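Local atomic coordinates of delta-aminolevulinic acid dehydratase (Toxoplasma gondii ME49, PDB entry 3OBK), a protein that catalyses the condensation of two molecules of 5-aminolevulinic acid to porphobilinogen, an early step in the biosynthesis of haem and other tetrapyrroles. Residues 206-216 with 261-272; 286-296 with 321-332. All blocks are in the same frame, centred on the assembly; numbering follows the deposited sequence.

Contact 1 (206-216 with 261-272); sequences SILAYSCKYAS and ADMLMVKPGLPY. With PBG (3-[5-(aminomethyl)-4-(carboxymethyl)-1H-pyrrol-3-yl]propanoic acid), chain L.
Met265 packs its CG over one face of the Tyr210 ring, 3.4 Å from Tyr210 CD2, in a parallel strand pair that shows how a barrel interior passes from apolar core to ligand pocket. With CG anti to the backbone N (chi1 168°), the chain then bends twice and carries SD obliquely past the ring, a Met-aromatic contact. At its root, Met265 CB rests 3.7 Å from Leu208 CD1.

The next pair to point to this face brings in Lys267, which runs out extended and crosses the Tyr210 side chain at a slant, its CD 3.3 Å from Tyr210 CE2. This aliphatic passage delivers the amine beside that of Lys213, with Lys213 NZ and Lys267 NZ 2.8 Å apart. Lys213, lying alongside and pointing the same way, donates a hydrogen bond from NZ to O1A of the bound porphobilinogen (2.8 Å) and another to the backbone O of Ser183. Lys267 NZ instead meets the pyrrole, 3.1 Å from PBG C4A.

A beta bulge sets this register: Met265 O receives weak hydrogen bonds from both Ser211 N and Cys212 N, and the extra residue keeps Lys213 opposite Lys267 on the face of Tyr210 and Met265. On the other face, Ala209, Leu264 and Cys212 meet helix 247-258. Beyond the lysines, Tyr214 and Tyr272 form an offset stack, centroids 4.5 Å apart and planes at 21°; the Tyr272 hydroxyl is hydrogen-bonded to Glu316 of a second subunit. At the opposite end, Asp262 OD2 accepts a hydrogen bond from Ile207 N through its anti lone pair, while OD1 forms a salt bridge with Arg25 of a third subunit.

Two amines held this close, one on a product carboxylate and the other on the pyrrole, are consistent with the paired lysines through which enzymes of this family bind their two substrate molecules.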
loop_
_atom_site.group_PDB
_atom_site.type_symbol
_atom_site.label_atom_id
_atom_site.label_comp_id
_atom_site.label_asym_id
_atom_site.label_seq_id
_atom_site.Cartn_x
_atom_site.Cartn_y
_atom_site.Cartn_z
ATOM N N SER A 206 9.602 2.466 -32.690
ATOM C CA SER A 206 9.430 2.695 -31.254
ATOM C C SER A 206 9.689 4.129 -30.836
ATOM O O SER A 206 10.282 4.919 -31.571
ATOM C CB SER A 206 10.367 1.796 -30.466
ATOM O OG SER A 206 10.137 0.433 -30.773
ATOM N N ILE A 207 9.211 4.463 -29.642
ATOM C CA ILE A 207 9.426 5.772 -29.063
ATOM C C ILE A 207 10.066 5.568 -27.690
ATOM O O ILE A 207 9.462 5.000 -26.804
ATOM C CB ILE A 207 8.116 6.542 -28.922
ATOM C CG1 ILE A 207 7.556 6.901 -30.299
ATOM C CG2 ILE A 207 8.307 7.833 -28.101
ATOM C CD1 ILE A 207 6.114 7.419 -30.280
ATOM N N LEU A 208 11.310 6.006 -27.551
ATOM C CA LEU A 208 11.956 6.102 -26.250
ATOM C C LEU A 208 11.700 7.523 -25.710
ATOM O O LEU A 208 12.299 8.510 -26.174
ATOM C CB LEU A 208 13.437 5.783 -26.384
ATOM C CG LEU A 208 14.490 5.984 -25.269
ATOM C CD1 LEU A 208 13.980 5.812 -23.858
ATOM C CD2 LEU A 208 15.685 5.043 -25.567
ATOM N N ALA A 209 10.765 7.633 -24.770
ATOM C CA ALA A 209 10.317 8.955 -24.320
ATOM C C ALA A 209 11.240 9.427 -23.229
ATOM O O ALA A 209 11.452 8.722 -22.247
ATOM C CB ALA A 209 8.858 8.893 -23.823
ATOM N N TYR A 210 11.823 10.602 -23.395
ATOM C CA TYR A 210 12.517 11.258 -22.287
ATOM C C TYR A 210 11.428 11.888 -21.432
ATOM O O TYR A 210 10.982 12.959 -21.751
ATOM C CB TYR A 210 13.457 12.330 -22.788
ATOM C CG TYR A 210 14.718 11.869 -23.447
ATOM C CD1 TYR A 210 14.718 11.395 -24.727
ATOM C CD2 TYR A 210 15.936 11.994 -22.809
ATOM C CE1 TYR A 210 15.914 11.002 -25.362
ATOM C CE2 TYR A 210 17.129 11.605 -23.420
ATOM C CZ TYR A 210 17.118 11.107 -24.702
ATOM O OH TYR A 210 18.320 10.736 -25.318
ATOM N N SER A 211 10.969 11.199 -20.381
ATOM C CA SER A 211 9.881 11.722 -19.532
ATOM C C SER A 211 10.372 12.680 -18.504
ATOM O O SER A 211 9.780 13.731 -18.336
ATOM C CB SER A 211 9.173 10.624 -18.754
ATOM O OG SER A 211 8.729 9.651 -19.628
ATOM N N CYS A 212 11.422 12.283 -17.795
ATOM C CA CYS A 212 11.954 13.059 -16.696
ATOM C C CYS A 212 13.364 13.533 -17.051
ATOM O O CYS A 212 14.351 12.922 -16.690
ATOM C CB CYS A 212 11.944 12.209 -15.421
ATOM S SG CYS A 212 10.396 11.271 -15.216
ATOM N N LYS A 213 13.423 14.605 -17.828
ATOM C CA LYS A 213 14.668 15.192 -18.290
ATOM C C LYS A 213 14.796 16.542 -17.610
ATOM O O LYS A 213 13.925 17.388 -17.763
ATOM C CB LYS A 213 14.661 15.384 -19.793
ATOM C CG LYS A 213 15.846 16.175 -20.260
ATOM C CD LYS A 213 15.960 16.146 -21.762
ATOM C CE LYS A 213 17.225 16.807 -22.201
ATOM N NZ LYS A 213 17.400 16.657 -23.623
ATOM N N TYR A 214 15.877 16.732 -16.863
ATOM C CA TYR A 214 15.990 17.892 -15.999
ATOM C C TYR A 214 16.771 19.042 -16.643
ATOM O O TYR A 214 17.608 18.830 -17.498
ATOM C CB TYR A 214 16.582 17.466 -14.656
ATOM C CG TYR A 214 15.581 16.684 -13.822
ATOM C CD1 TYR A 214 15.367 15.332 -14.023
ATOM C CD2 TYR A 214 14.809 17.323 -12.866
ATOM C CE1 TYR A 214 14.415 14.621 -13.260
ATOM C CE2 TYR A 214 13.882 16.637 -12.103
ATOM C CZ TYR A 214 13.685 15.288 -12.309
ATOM O OH TYR A 214 12.758 14.643 -11.544
ATOM N N ALA A 215 16.442 20.267 -16.255
ATOM C CA ALA A 215 17.149 21.468 -16.727
ATOM C C ALA A 215 18.529 21.501 -16.132
ATOM O O ALA A 215 18.824 22.309 -15.289
ATOM C CB ALA A 215 16.360 22.749 -16.355
ATOM N N SER A 216 19.375 20.601 -16.580
ATOM C CA SER A 216 20.653 20.338 -15.924
ATOM C C SER A 216 21.813 21.188 -16.444
ATOM O O SER A 216 21.780 21.764 -17.561
ATOM C CB SER A 216 21.026 18.846 -16.101
ATOM O OG SER A 216 22.186 18.496 -15.351
ATOM N N ALA A 261 4.161 5.577 -25.243
ATOM C CA ALA A 261 5.603 5.326 -25.235
ATOM C C ALA A 261 5.878 3.848 -24.957
ATOM O O ALA A 261 5.106 3.169 -24.271
ATOM C CB ALA A 261 6.281 6.165 -24.206
ATOM N N ASP A 262 6.997 3.389 -25.503
ATOM C CA ASP A 262 7.507 2.046 -25.344
ATOM C C ASP A 262 8.535 1.950 -24.197
ATOM O O ASP A 262 8.712 0.875 -23.611
ATOM C CB ASP A 262 8.200 1.627 -26.654
ATOM C CG ASP A 262 7.259 1.596 -27.833
ATOM O OD1 ASP A 262 6.359 0.719 -27.831
ATOM O OD2 ASP A 262 7.425 2.408 -28.777
ATOM N N MET A 263 9.275 3.047 -23.949
ATOM C CA MET A 263 10.255 3.128 -22.847
ATOM C C MET A 263 10.325 4.539 -22.321
ATOM O O MET A 263 10.055 5.494 -23.060
ATOM C CB MET A 263 11.653 2.721 -23.302
ATOM C CG MET A 263 11.735 1.321 -23.943
ATOM S SD MET A 263 13.411 0.806 -24.394
ATOM C CE MET A 263 12.981 -0.494 -25.561
ATOM N N LEU A 264 10.702 4.657 -21.045
ATOM C CA LEU A 264 10.879 5.931 -20.381
ATOM C C LEU A 264 12.319 6.141 -19.943
ATOM O O LEU A 264 12.948 5.249 -19.374
ATOM C CB LEU A 264 9.973 6.008 -19.189
ATOM C CG LEU A 264 8.493 5.783 -19.510
ATOM C CD1 LEU A 264 7.709 5.700 -18.192
ATOM C CD2 LEU A 264 7.915 6.829 -20.465
ATOM N N MET A 265 12.834 7.323 -20.253
ATOM C CA MET A 265 14.200 7.720 -19.992
ATOM C C MET A 265 14.224 8.767 -18.887
ATOM O O MET A 265 13.399 9.698 -18.881
ATOM C CB MET A 265 14.781 8.308 -21.265
ATOM C CG MET A 265 16.135 9.051 -21.135
ATOM S SD MET A 265 17.593 8.009 -21.205
ATOM C CE MET A 265 17.596 7.486 -22.925
ATOM N N VAL A 266 15.132 8.600 -17.931
ATOM C CA VAL A 266 15.427 9.642 -16.944
ATOM C C VAL A 266 16.812 10.128 -17.241
ATOM O O VAL A 266 17.724 9.319 -17.451
ATOM C CB VAL A 266 15.446 9.115 -15.500
ATOM C CG1 VAL A 266 15.930 10.242 -14.498
ATOM C CG2 VAL A 266 14.092 8.555 -15.135
ATOM N N LYS A 267 16.974 11.442 -17.225
ATOM C CA LYS A 267 18.209 12.065 -17.606
ATOM C C LYS A 267 18.279 13.375 -16.921
ATOM O O LYS A 267 17.283 14.091 -16.897
ATOM C CB LYS A 267 18.165 12.320 -19.081
ATOM C CG LYS A 267 19.337 13.076 -19.706
ATOM C CD LYS A 267 19.009 13.115 -21.169
ATOM C CE LYS A 267 19.686 14.162 -21.975
ATOM N NZ LYS A 267 18.865 14.333 -23.237
ATOM N N PRO A 268 19.448 13.724 -16.370
ATOM C CA PRO A 268 20.707 12.974 -16.300
ATOM C C PRO A 268 20.680 11.717 -15.434
ATOM O O PRO A 268 19.626 11.247 -15.076
ATOM C CB PRO A 268 21.700 14.005 -15.750
ATOM C CG PRO A 268 21.079 15.340 -16.093
ATOM C CD PRO A 268 19.622 15.131 -15.992
ATOM N N GLY A 269 21.857 11.182 -15.120
ATOM C CA GLY A 269 21.979 9.809 -14.633
ATOM C C GLY A 269 22.155 9.655 -13.141
ATOM O O GLY A 269 21.186 9.637 -12.401
ATOM N N LEU A 270 23.402 9.558 -12.701
ATOM C CA LEU A 270 23.708 9.320 -11.300
ATOM C C LEU A 270 23.021 10.316 -10.371
ATOM O O LEU A 270 22.460 9.925 -9.355
ATOM C CB LEU A 270 25.223 9.342 -11.052
ATOM C CG LEU A 270 25.979 8.122 -11.536
ATOM C CD1 LEU A 270 27.440 8.248 -11.122
ATOM C CD2 LEU A 270 25.356 6.837 -10.999
ATOM N N PRO A 271 23.046 11.602 -10.708
ATOM C CA PRO A 271 22.336 12.489 -9.799
ATOM C C PRO A 271 20.819 12.384 -9.829
ATOM O O PRO A 271 20.183 13.182 -9.183
ATOM C CB PRO A 271 22.770 13.896 -10.238
ATOM C CG PRO A 271 23.875 13.710 -11.209
ATOM C CD PRO A 271 23.735 12.333 -11.777
ATOM N N TYR A 272 20.235 11.450 -10.567
ATOM C CA TYR A 272 18.763 11.320 -10.602
ATOM C C TYR A 272 18.274 9.891 -10.313
ATOM O O TYR A 272 17.147 9.511 -10.656
ATOM C CB TYR A 272 18.241 11.902 -11.920
ATOM C CG TYR A 272 18.500 13.391 -11.977
ATOM C CD1 TYR A 272 17.599 14.292 -11.429
ATOM C CD2 TYR A 272 19.698 13.898 -12.500
ATOM C CE1 TYR A 272 17.842 15.670 -11.445
ATOM C CE2 TYR A 272 19.967 15.286 -12.507
ATOM C CZ TYR A 272 19.034 16.162 -11.963
ATOM O OH TYR A 272 19.282 17.516 -11.934
HETATM C CHA PBG L . 19.065 17.654 -27.087
HETATM C C1A PBG L . 19.940 16.747 -26.285
HETATM C C2A PBG L . 20.796 17.123 -25.254
HETATM C C3A PBG L . 21.390 15.957 -24.809
HETATM C C4A PBG L . 20.819 14.911 -25.510
HETATM N NA PBG L . 19.968 15.413 -26.416
HETATM C C5A PBG L . 21.180 18.514 -24.806
HETATM C C6A PBG L . 20.143 19.305 -24.135
HETATM O O1A PBG L . 18.950 18.938 -24.304
HETATM O O2A PBG L . 20.455 20.342 -23.505
HETATM C C7A PBG L . 22.441 15.873 -23.770
HETATM C C8A PBG L . 23.159 14.582 -23.645
HETATM C C9A PBG L . 24.396 14.553 -22.848
HETATM O O3A PBG L . 25.192 13.646 -23.075
HETATM O O4A PBG L . 24.808 15.517 -22.184
HETATM N N1 PBG L . 17.651 17.513 -26.962
#

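Contact 2 (286-296 with 321-332); sequences PMVAYHVSGEY and FRRAGADAVATY. With PBG (3-[5-(aminomethyl)-4-(carboxymethyl)-1H-pyrrol-3-yl]propanoic acid), chain L.
Tyr290 and Tyr332 form a short chain of hydroxyl hydrogen bonds that ends on the ligand: Tyr290 OH donates to Tyr332 OH (3.0 Å), which in turn donates to PBG O3A at 2.6 Å. PBG O3A lies near the plane of the Tyr332 ring, at its edge, and the other carboxylate oxygen is held too, Ser293 OG reaching PBG O4A at 2.8 Å. Ser293 N, in the first turn of helix 293-305, bonds O3A at 2.9 Å, so the helix N-terminus probably helps to stabilise the negative charge.

Tyr332 is itself wedged in place. Its CB sits over the Tyr296 ring, 3.5 Å from Tyr296 CD1, and its ring edge turns toward that same ring in a T-shaped pair with planes at 69°. Tyr290 likewise has Ala330 CB over one face, a CH-pi contact. On the opposite sheet face, Ala289 CB presses on Phe321 CD1 (3.5 Å).

At the far end Asp327 OD2 accepts a nearly straight bond from Met287 N (2.8 Å) and a salt bridge from Arg247 of a fourth subunit. Helix 310-324 closes in a Schellman motif at Gly325 and leads into strand 328-331, which completes the right-handed crossover, here with two helices, of a TIM barrel whose ligand site lies at the C-terminal ends of the strands.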
loop_
_atom_site.group_PDB
_atom_site.type_symbol
_atom_site.label_atom_id
_atom_site.label_comp_id
_atom_site.label_asym_id
_atom_site.label_seq_id
_atom_site.Cartn_x
_atom_site.Cartn_y
_atom_site.Cartn_z
ATOM N N PRO A 286 9.621 -0.364 -19.767
ATOM C CA PRO A 286 11.064 -0.389 -19.489
ATOM C C PRO A 286 11.687 0.990 -19.250
ATOM O O PRO A 286 11.262 2.001 -19.826
ATOM C CB PRO A 286 11.661 -1.048 -20.733
ATOM C CG PRO A 286 10.561 -1.841 -21.296
ATOM C CD PRO A 286 9.254 -1.211 -20.911
ATOM N N MET A 287 12.693 1.003 -18.383
ATOM C CA MET A 287 13.366 2.215 -17.974
ATOM C C MET A 287 14.746 2.305 -18.581
ATOM O O MET A 287 15.448 1.321 -18.684
ATOM C CB MET A 287 13.507 2.264 -16.450
ATOM C CG MET A 287 12.217 2.379 -15.628
ATOM S SD MET A 287 11.079 3.671 -16.146
ATOM C CE MET A 287 11.987 5.173 -15.824
ATOM N N VAL A 288 15.116 3.514 -18.972
ATOM C CA VAL A 288 16.434 3.813 -19.483
ATOM C C VAL A 288 16.940 4.998 -18.724
ATOM O O VAL A 288 16.176 5.864 -18.339
ATOM C CB VAL A 288 16.407 4.123 -21.027
ATOM C CG1 VAL A 288 17.779 4.104 -21.597
ATOM C CG2 VAL A 288 15.549 3.105 -21.761
ATOM N N ALA A 289 18.234 5.013 -18.469
ATOM C CA ALA A 289 18.898 6.137 -17.806
ATOM C C ALA A 289 20.030 6.638 -18.717
ATOM O O ALA A 289 20.577 5.870 -19.480
ATOM C CB ALA A 289 19.410 5.708 -16.474
ATOM N N TYR A 290 20.352 7.927 -18.658
ATOM C CA TYR A 290 21.402 8.501 -19.488
ATOM C C TYR A 290 22.529 9.014 -18.593
ATOM O O TYR A 290 22.348 9.954 -17.816
ATOM C CB TYR A 290 20.851 9.644 -20.316
ATOM C CG TYR A 290 21.581 9.926 -21.611
ATOM C CD1 TYR A 290 22.946 10.184 -21.652
ATOM C CD2 TYR A 290 20.881 9.986 -22.808
ATOM C CE1 TYR A 290 23.599 10.482 -22.883
ATOM C CE2 TYR A 290 21.514 10.258 -24.019
ATOM C CZ TYR A 290 22.856 10.509 -24.057
ATOM O OH TYR A 290 23.408 10.784 -25.291
ATOM N N HIS A 291 23.686 8.366 -18.724
ATOM C CA HIS A 291 24.932 8.801 -18.134
ATOM C C HIS A 291 25.513 9.883 -19.052
ATOM O O HIS A 291 26.167 9.554 -20.055
ATOM C CB HIS A 291 25.867 7.601 -18.035
ATOM C CG HIS A 291 27.072 7.819 -17.178
ATOM N ND1 HIS A 291 28.318 7.337 -17.522
ATOM C CD2 HIS A 291 27.224 8.449 -15.990
ATOM C CE1 HIS A 291 29.183 7.652 -16.571
ATOM N NE2 HIS A 291 28.545 8.323 -15.628
ATOM N N VAL A 292 25.261 11.150 -18.723
ATOM C CA VAL A 292 25.410 12.230 -19.682
ATOM C C VAL A 292 26.833 12.759 -19.790
ATOM O O VAL A 292 27.675 12.508 -18.930
ATOM C CB VAL A 292 24.497 13.418 -19.355
ATOM C CG1 VAL A 292 23.064 12.964 -19.194
ATOM C CG2 VAL A 292 24.993 14.171 -18.126
ATOM N N SER A 293 27.073 13.525 -20.859
ATOM C CA SER A 293 28.391 14.008 -21.212
ATOM C C SER A 293 29.145 14.590 -20.028
ATOM O O SER A 293 30.320 14.348 -19.847
ATOM C CB SER A 293 28.244 15.075 -22.283
ATOM O OG SER A 293 27.517 16.202 -21.805
ATOM N N GLY A 294 28.463 15.359 -19.216
ATOM C CA GLY A 294 29.106 15.991 -18.073
ATOM C C GLY A 294 29.571 14.976 -17.055
ATOM O O GLY A 294 30.645 15.108 -16.487
ATOM N N GLU A 295 28.744 13.968 -16.832
ATOM C CA GLU A 295 29.100 12.863 -15.953
ATOM C C GLU A 295 30.325 12.120 -16.490
ATOM O O GLU A 295 31.198 11.774 -15.723
ATOM C CB GLU A 295 27.930 11.900 -15.788
ATOM C CG GLU A 295 26.666 12.527 -15.158
ATOM C CD GLU A 295 25.555 11.527 -15.042
ATOM O OE1 GLU A 295 25.675 10.632 -14.162
ATOM O OE2 GLU A 295 24.597 11.620 -15.871
ATOM N N TYR A 296 30.369 11.915 -17.804
ATOM C CA TYR A 296 31.498 11.296 -18.501
ATOM C C TYR A 296 32.788 12.085 -18.321
ATOM O O TYR A 296 33.826 11.536 -17.999
ATOM C CB TYR A 296 31.166 11.182 -20.010
ATOM C CG TYR A 296 32.271 10.570 -20.866
ATOM C CD1 TYR A 296 32.435 9.187 -20.952
ATOM C CD2 TYR A 296 33.145 11.382 -21.586
ATOM C CE1 TYR A 296 33.453 8.619 -21.758
ATOM C CE2 TYR A 296 34.129 10.845 -22.373
ATOM C CZ TYR A 296 34.300 9.463 -22.450
ATOM O OH TYR A 296 35.312 8.952 -23.234
ATOM N N PHE A 321 23.328 2.182 -11.786
ATOM C CA PHE A 321 22.155 2.476 -12.639
ATOM C C PHE A 321 21.173 1.312 -12.688
ATOM O O PHE A 321 19.939 1.465 -12.757
ATOM C CB PHE A 321 22.584 2.707 -14.079
ATOM C CG PHE A 321 23.012 4.075 -14.348
ATOM C CD1 PHE A 321 22.090 5.114 -14.322
ATOM C CD2 PHE A 321 24.331 4.353 -14.655
ATOM C CE1 PHE A 321 22.509 6.402 -14.565
ATOM C CE2 PHE A 321 24.722 5.622 -14.916
ATOM C CZ PHE A 321 23.835 6.639 -14.864
ATOM N N ARG A 322 21.762 0.136 -12.670
ATOM C CA ARG A 322 21.032 -1.071 -12.804
ATOM C C ARG A 322 20.291 -1.387 -11.497
ATOM O O ARG A 322 19.108 -1.671 -11.531
ATOM C CB ARG A 322 22.030 -2.129 -13.219
ATOM C CG ARG A 322 21.443 -3.252 -13.931
ATOM C CD ARG A 322 21.514 -3.259 -15.476
ATOM N NE ARG A 322 21.023 -4.626 -15.715
ATOM C CZ ARG A 322 19.843 -4.997 -16.196
ATOM N NH1 ARG A 322 19.533 -6.284 -16.239
ATOM N NH2 ARG A 322 19.005 -4.140 -16.709
ATOM N N ARG A 323 20.962 -1.286 -10.354
ATOM C CA ARG A 323 20.320 -1.481 -9.056
ATOM C C ARG A 323 19.154 -0.480 -8.853
ATOM O O ARG A 323 18.076 -0.849 -8.411
ATOM C CB ARG A 323 21.333 -1.309 -7.942
ATOM C CG ARG A 323 20.775 -1.452 -6.525
ATOM C CD ARG A 323 21.645 -0.775 -5.434
ATOM N NE ARG A 323 21.839 0.618 -5.782
ATOM C CZ ARG A 323 22.989 1.229 -6.071
ATOM N NH1 ARG A 323 24.163 0.625 -5.965
ATOM N NH2 ARG A 323 22.952 2.501 -6.435
ATOM N N ALA A 324 19.403 0.778 -9.221
ATOM C CA ALA A 324 18.445 1.859 -9.161
ATOM C C ALA A 324 17.212 1.648 -10.046
ATOM O O ALA A 324 16.188 2.260 -9.809
ATOM C CB ALA A 324 19.131 3.137 -9.527
ATOM N N GLY A 325 17.296 0.797 -11.059
ATOM C CA GLY A 325 16.113 0.374 -11.838
ATOM C C GLY A 325 16.250 0.564 -13.341
ATOM O O GLY A 325 15.282 0.506 -14.041
ATOM N N ALA A 326 17.446 0.813 -13.847
ATOM C CA ALA A 326 17.617 0.959 -15.302
ATOM C C ALA A 326 17.642 -0.414 -15.955
ATOM O O ALA A 326 18.484 -1.255 -15.632
ATOM C CB ALA A 326 18.883 1.676 -15.648
ATOM N N ASP A 327 16.725 -0.631 -16.880
ATOM C CA ASP A 327 16.857 -1.751 -17.759
ATOM C C ASP A 327 18.022 -1.520 -18.713
ATOM O O ASP A 327 18.829 -2.413 -18.922
ATOM C CB ASP A 327 15.560 -1.967 -18.505
ATOM C CG ASP A 327 14.434 -2.301 -17.573
ATOM O OD1 ASP A 327 14.529 -3.342 -16.888
ATOM O OD2 ASP A 327 13.473 -1.510 -17.508
ATOM N N ALA A 328 18.132 -0.328 -19.269
ATOM C CA ALA A 328 19.242 -0.011 -20.193
ATOM C C ALA A 328 19.859 1.274 -19.723
ATOM O O ALA A 328 19.164 2.088 -19.113
ATOM C CB ALA A 328 18.736 0.150 -21.608
ATOM N N VAL A 329 21.142 1.475 -20.018
ATOM C CA VAL A 329 21.839 2.717 -19.684
ATOM C C VAL A 329 22.501 3.265 -20.943
ATOM O O VAL A 329 23.220 2.550 -21.600
ATOM C CB VAL A 329 22.933 2.423 -18.640
ATOM C CG1 VAL A 329 23.656 3.681 -18.230
ATOM C CG2 VAL A 329 22.303 1.712 -17.403
ATOM N N ALA A 330 22.235 4.519 -21.298
ATOM C CA ALA A 330 22.947 5.172 -22.393
ATOM C C ALA A 330 24.239 5.735 -21.795
ATOM O O ALA A 330 24.186 6.510 -20.842
ATOM C CB ALA A 330 22.103 6.271 -23.018
ATOM N N THR A 331 25.403 5.341 -22.303
ATOM C CA THR A 331 26.642 5.839 -21.698
ATOM C C THR A 331 27.768 5.912 -22.688
ATOM O O THR A 331 27.940 4.996 -23.453
ATOM C CB THR A 331 27.080 4.987 -20.460
ATOM O OG1 THR A 331 28.373 5.411 -20.002
ATOM C CG2 THR A 331 27.109 3.513 -20.799
ATOM N N TYR A 332 28.553 6.996 -22.646
ATOM C CA TYR A 332 29.703 7.159 -23.541
ATOM C C TYR A 332 30.806 6.150 -23.191
ATOM O O TYR A 332 31.714 5.918 -23.998
ATOM C CB TYR A 332 30.201 8.617 -23.540
ATOM C CG TYR A 332 29.112 9.576 -23.954
ATOM C CD1 TYR A 332 28.756 9.718 -25.276
ATOM C CD2 TYR A 332 28.394 10.290 -23.006
ATOM C CE1 TYR A 332 27.760 10.566 -25.649
ATOM C CE2 TYR A 332 27.388 11.147 -23.358
ATOM C CZ TYR A 332 27.056 11.289 -24.692
ATOM O OH TYR A 332 26.024 12.142 -25.057
HETATM C CHA PBG L . 19.065 17.654 -27.087
HETATM C C1A PBG L . 19.940 16.747 -26.285
HETATM C C2A PBG L . 20.796 17.123 -25.254
HETATM C C3A PBG L . 21.390 15.957 -24.809
HETATM C C4A PBG L . 20.819 14.911 -25.510
HETATM N NA PBG L . 19.968 15.413 -26.416
HETATM C C5A PBG L . 21.180 18.514 -24.806
HETATM C C6A PBG L . 20.143 19.305 -24.135
HETATM O O1A PBG L . 18.950 18.938 -24.304
HETATM O O2A PBG L . 20.455 20.342 -23.505
HETATM C C7A PBG L . 22.441 15.873 -23.770
HETATM C C8A PBG L . 23.159 14.582 -23.645
HETATM C C9A PBG L . 24.396 14.553 -22.848
HETATM O O3A PBG L . 25.192 13.646 -23.075
HETATM O O4A PBG L . 24.808 15.517 -22.184
HETATM N N1 PBG L . 17.651 17.513 -26.962
#

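Overall arrangement
Contact 1 closes before contact 2 opens along the chain, and their centres lie about 9 Å apart. Together they account for four consecutive neighbours in the parallel barrel sheet, in the order 206-213, 263-267, 287-291 and 328-331; the last of these also pairs with strand 46-53. Strands 263-267 and 287-291 join the two contacts directly, with a probable hydrogen bond between Leu264 O and Val288 N, and Glu295 of contact 2 reaches back to the loop at Gly269. Helix 273-282 links them in sequence. The two contacts hold different parts of one porphobilinogen molecule, so the pocket is assembled from successive strand ends, and both also reach a second subunit of the octamer.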